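Local atomic coordinates of FtsZ-like protein of unknown function (Nostoc punctiforme, PDB entry 3C8L), a protein that is of unknown function but is FtsZ-like and belongs to a family of conserved hypothetical proteins. Residues A[20-31]-A[67-77]. Numbering follows the deposited sequence.
Sequences QEPTIAASRAVR and QVREEEVLAVL
Helix 22-31 and the short helix 70-74 run side by side in nearly the same direction, their axes 8.9 Å apart at closest approach and crossing at -23°, with Thr-23 lying against Val-68, Ser-27 against Val-73 and Arg-31 against Val-76. At the N-terminal end of both helices the polar contacts gather round Arg-69 and Thr-23. Thr-23 OG1 accepts the backbone N-H of Arg-69, the N-cap residue of the second helix, at an N to OG1 distance of 2.9 Å, and also lies over the centre of one face of the Arg-69 guanidinium. The Arg-69 chain, bent at chi3 (-64°), folds back across the threonine and presents the edge of its guanidinium to two carboxylates. Arg-69 NH1 meets Glu-21 OE1 at 3.0 Å on the syn lone pair, the two planes 64° apart. NE and NH2 together grip Glu-72 OE1, both from the same face of that carboxylate, while Thr-23 CG2 packs 3.6 Å from Glu-72 CD. Water 2 links Glu-21 OE1 to the backbone N of Thr-23.

Further along, the contact turns apolar. Val-73 enters as a knob among Thr-23, Ala-26, Ser-27 and Val-30: Val-73 CG2 approaches Ala-26 CB at 3.9 Å, whereas Val-73 CG1 reaches Val-30 CG2 at 3.7 Å. Val-30 CG1, anti to the backbone N, extends instead to Val-76 CG1 (3.8 Å) and Leu-77 CD2. The two helices lie together on one face of the mixed sheet, Val-30 and Leu-77 touching Val-58 and Pro-22, Ala-25 and Ala-29 packing on strand 107-120. With a carboxylate on two sides, the Arg-69 guanidinium is fixed in rotation, and its positive charge probably offsets the repulsion between Glu-21 and Glu-72.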
loop_
_atom_site.group_PDB
_atom_site.type_symbol
_atom_site.label_atom_id
_atom_site.label_comp_id
_atom_site.label_asym_id
_atom_site.label_seq_id
_atom_site.Cartn_x
_atom_site.Cartn_y
_atom_site.Cartn_z
ATOM N N GLN A 20 21.944 6.213 -1.165
ATOM C CA GLN A 20 22.636 7.040 -0.178
ATOM C C GLN A 20 21.747 7.747 0.844
ATOM O O GLN A 20 22.262 8.530 1.647
ATOM C CB GLN A 20 23.546 8.084 -0.864
ATOM C CG GLN A 20 24.539 7.508 -1.840
ATOM C CD GLN A 20 25.472 8.552 -2.407
ATOM O OE1 GLN A 20 25.184 9.761 -2.389
ATOM N NE2 GLN A 20 26.606 8.087 -2.928
ATOM N N GLU A 21 20.418 7.528 0.845
ATOM C CA GLU A 21 19.562 8.208 1.834
ATOM C C GLU A 21 18.605 7.295 2.607
ATOM O O GLU A 21 17.388 7.340 2.406
ATOM C CB GLU A 21 18.807 9.393 1.227
ATOM C CG GLU A 21 19.692 10.624 0.911
ATOM C CD GLU A 21 20.218 11.375 2.126
ATOM O OE1 GLU A 21 19.717 11.171 3.245
ATOM O OE2 GLU A 21 21.130 12.226 1.955
ATOM N N PRO A 22 19.144 6.467 3.509
ATOM C CA PRO A 22 18.262 5.648 4.327
ATOM C C PRO A 22 17.258 6.481 5.134
ATOM O O PRO A 22 16.183 5.988 5.448
ATOM C CB PRO A 22 19.231 4.849 5.216
ATOM C CG PRO A 22 20.533 5.484 5.055
ATOM C CD PRO A 22 20.568 6.240 3.812
ATOM N N THR A 23 17.597 7.722 5.487
ATOM C CA THR A 23 16.640 8.565 6.176
ATOM C C THR A 23 15.342 8.745 5.354
ATOM O O THR A 23 14.247 8.736 5.921
ATOM C CB THR A 23 17.219 9.979 6.464
ATOM O OG1 THR A 23 18.359 9.847 7.315
ATOM C CG2 THR A 23 16.195 10.843 7.206
ATOM N N ILE A 24 15.472 8.938 4.045
ATOM C CA ILE A 24 14.343 9.116 3.131
ATOM C C ILE A 24 13.489 7.849 3.109
ATOM O O ILE A 24 12.262 7.895 3.182
ATOM C CB ILE A 24 14.863 9.479 1.709
ATOM C CG1 ILE A 24 15.459 10.898 1.721
ATOM C CG2 ILE A 24 13.747 9.386 0.679
ATOM C CD1 ILE A 24 15.992 11.363 0.399
ATOM N N ALA A 25 14.148 6.707 2.978
ATOM C CA ALA A 25 13.424 5.428 2.983
ATOM C C ALA A 25 12.653 5.274 4.305
ATOM O O ALA A 25 11.467 4.908 4.317
ATOM C CB ALA A 25 14.393 4.269 2.775
ATOM N N ALA A 26 13.319 5.581 5.422
ATOM C CA ALA A 26 12.700 5.463 6.734
ATOM C C ALA A 26 11.515 6.417 6.929
ATOM O O ALA A 26 10.480 6.021 7.441
ATOM C CB ALA A 26 13.732 5.678 7.834
ATOM N N SER A 27 11.698 7.670 6.513
ATOM C CA SER A 27 10.637 8.671 6.629
ATOM C C SER A 27 9.415 8.258 5.815
ATOM O O SER A 27 8.269 8.362 6.280
ATOM C CB SER A 27 11.150 10.053 6.190
ATOM O OG SER A 27 12.107 10.521 7.122
ATOM N N ARG A 28 9.666 7.794 4.596
ATOM C CA ARG A 28 8.582 7.346 3.711
ATOM C C ARG A 28 7.897 6.111 4.285
ATOM O O ARG A 28 6.681 5.954 4.137
ATOM C CB ARG A 28 9.104 7.051 2.334
ATOM C CG ARG A 28 9.443 8.317 1.568
ATOM C CD ARG A 28 10.125 8.066 0.252
ATOM N NE ARG A 28 10.335 9.317 -0.488
ATOM C CZ ARG A 28 11.079 9.454 -1.569
ATOM N NH1 ARG A 28 11.725 8.423 -2.070
ATOM N NH2 ARG A 28 11.202 10.660 -2.146
ATOM N N ALA A 29 8.655 5.228 4.941
ATOM C CA ALA A 29 8.076 4.041 5.558
ATOM C C ALA A 29 7.100 4.399 6.691
ATOM O O ALA A 29 6.012 3.826 6.793
ATOM C CB ALA A 29 9.166 3.102 6.063
ATOM N N VAL A 30 7.475 5.342 7.554
ATOM C CA VAL A 30 6.598 5.807 8.627
ATOM C C VAL A 30 5.338 6.461 8.021
ATOM O O VAL A 30 4.209 6.194 8.462
ATOM C CB VAL A 30 7.341 6.784 9.571
ATOM C CG1 VAL A 30 6.391 7.386 10.609
ATOM C CG2 VAL A 30 8.498 6.061 10.269
ATOM N N ARG A 31 5.524 7.301 7.002
ATOM C CA ARG A 31 4.380 7.949 6.347
ATOM C C ARG A 31 3.430 6.891 5.795
ATOM O O ARG A 31 2.216 6.966 5.989
ATOM C CB ARG A 31 4.827 8.866 5.205
ATOM C CG ARG A 31 3.603 9.435 4.405
ATOM C CD ARG A 31 3.994 10.485 3.437
ATOM N NE ARG A 31 4.814 9.941 2.373
ATOM C CZ ARG A 31 5.589 10.671 1.579
ATOM N NH1 ARG A 31 5.704 11.980 1.756
ATOM N NH2 ARG A 31 6.297 10.071 0.638
ATOM N N GLN A 67 22.947 5.688 9.478
ATOM C CA GLN A 67 22.834 6.913 8.693
ATOM C C GLN A 67 21.450 7.562 8.796
ATOM O O GLN A 67 21.230 8.607 8.197
ATOM C CB GLN A 67 23.155 6.655 7.220
ATOM C CG GLN A 67 24.617 6.292 6.947
ATOM C CD GLN A 67 24.896 6.014 5.495
ATOM O OE1 GLN A 67 24.183 6.500 4.592
ATOM N NE2 GLN A 67 25.893 5.175 5.241
ATOM N N VAL A 68 20.529 6.951 9.548
ATOM C CA VAL A 68 19.188 7.517 9.676
ATOM C C VAL A 68 19.168 8.680 10.665
ATOM O O VAL A 68 19.629 8.563 11.792
ATOM C CB VAL A 68 18.185 6.435 10.097
ATOM C CG1 VAL A 68 16.802 7.050 10.395
ATOM C CG2 VAL A 68 18.037 5.394 8.990
ATOM N N ARG A 69 18.638 9.805 10.204
ATOM C CA ARG A 69 18.487 11.028 11.017
ATOM C C ARG A 69 17.152 10.931 11.760
ATOM O O ARG A 69 16.065 11.100 11.174
ATOM C CB ARG A 69 18.541 12.252 10.123
ATOM C CG ARG A 69 19.868 12.361 9.358
ATOM C CD ARG A 69 19.967 13.619 8.527
ATOM N NE ARG A 69 18.980 13.666 7.458
ATOM C CZ ARG A 69 19.137 13.182 6.226
ATOM N NH1 ARG A 69 20.252 12.590 5.860
ATOM N NH2 ARG A 69 18.144 13.280 5.340
ATOM N N GLU A 70 17.234 10.639 13.054
ATOM C CA GLU A 70 16.053 10.374 13.868
ATOM C C GLU A 70 15.007 11.446 13.919
ATOM O O GLU A 70 13.815 11.169 13.818
ATOM C CB GLU A 70 16.476 10.018 15.303
ATOM C CG GLU A 70 15.340 9.991 16.332
ATOM C CD GLU A 70 15.749 9.388 17.673
ATOM O OE1 GLU A 70 16.692 8.543 17.694
ATOM O OE2 GLU A 70 15.103 9.743 18.688
ATOM N N GLU A 71 15.439 12.682 14.074
ATOM C CA GLU A 71 14.512 13.795 14.212
ATOM C C GLU A 71 13.636 13.998 12.983
ATOM O O GLU A 71 12.462 14.334 13.099
ATOM C CB GLU A 71 15.273 15.076 14.583
ATOM C CG GLU A 71 16.036 15.010 15.944
ATOM C CD GLU A 71 17.310 14.157 15.971
ATOM O OE1 GLU A 71 17.840 13.755 14.894
ATOM O OE2 GLU A 71 17.824 13.911 17.091
ATOM N N GLU A 72 14.214 13.805 11.814
ATOM C CA GLU A 72 13.482 13.922 10.568
ATOM C C GLU A 72 12.436 12.808 10.439
ATOM O O GLU A 72 11.313 13.058 10.015
ATOM C CB GLU A 72 14.468 13.881 9.394
ATOM C CG GLU A 72 13.855 13.929 8.033
ATOM C CD GLU A 72 14.877 14.142 6.910
ATOM O OE1 GLU A 72 16.001 14.599 7.199
ATOM O OE2 GLU A 72 14.513 13.891 5.739
ATOM N N VAL A 73 12.783 11.598 10.850
ATOM C CA VAL A 73 11.850 10.470 10.782
ATOM C C VAL A 73 10.680 10.696 11.748
ATOM O O VAL A 73 9.525 10.517 11.369
ATOM C CB VAL A 73 12.572 9.147 11.074
ATOM C CG1 VAL A 73 11.576 7.987 11.165
ATOM C CG2 VAL A 73 13.634 8.865 10.015
ATOM N N LEU A 74 10.972 11.065 12.990
ATOM C CA LEU A 74 9.897 11.258 13.960
ATOM C C LEU A 74 8.967 12.412 13.633
ATOM O O LEU A 74 7.806 12.383 14.009
ATOM C CB LEU A 74 10.434 11.370 15.398
ATOM C CG LEU A 74 10.999 10.073 15.984
ATOM C CD1 LEU A 74 11.513 10.303 17.404
ATOM C CD2 LEU A 74 9.964 8.953 15.946
ATOM N N ALA A 75 9.474 13.411 12.912
ATOM C CA ALA A 75 8.649 14.546 12.519
ATOM C C ALA A 75 7.535 14.114 11.534
ATOM O O ALA A 75 6.599 14.871 11.307
ATOM C CB ALA A 75 9.512 15.673 11.924
ATOM N N VAL A 76 7.624 12.939 10.929
ATOM C CA VAL A 76 6.536 12.456 10.066
ATOM C C VAL A 76 5.267 12.236 10.914
ATOM O O VAL A 76 4.154 12.379 10.407
ATOM C CB VAL A 76 6.952 11.148 9.353
ATOM C CG1 VAL A 76 5.785 10.511 8.561
ATOM C CG2 VAL A 76 8.151 11.424 8.434
ATOM N N LEU A 77 5.424 11.840 12.184
ATOM C CA LEU A 77 4.262 11.633 13.029
ATOM C C LEU A 77 3.672 12.974 13.407
ATOM O O LEU A 77 4.402 13.878 13.859
ATOM C CB LEU A 77 4.636 10.855 14.277
ATOM C CG LEU A 77 5.172 9.430 14.122
ATOM C CD1 LEU A 77 5.702 8.931 15.451
ATOM C CD2 LEU A 77 4.121 8.477 13.542
HETATM O O HOH W 1 22.844 8.907 4.465
HETATM O O HOH W 2 20.055 9.299 5.173
HETATM O O HOH W 3 12.129 13.019 5.227
#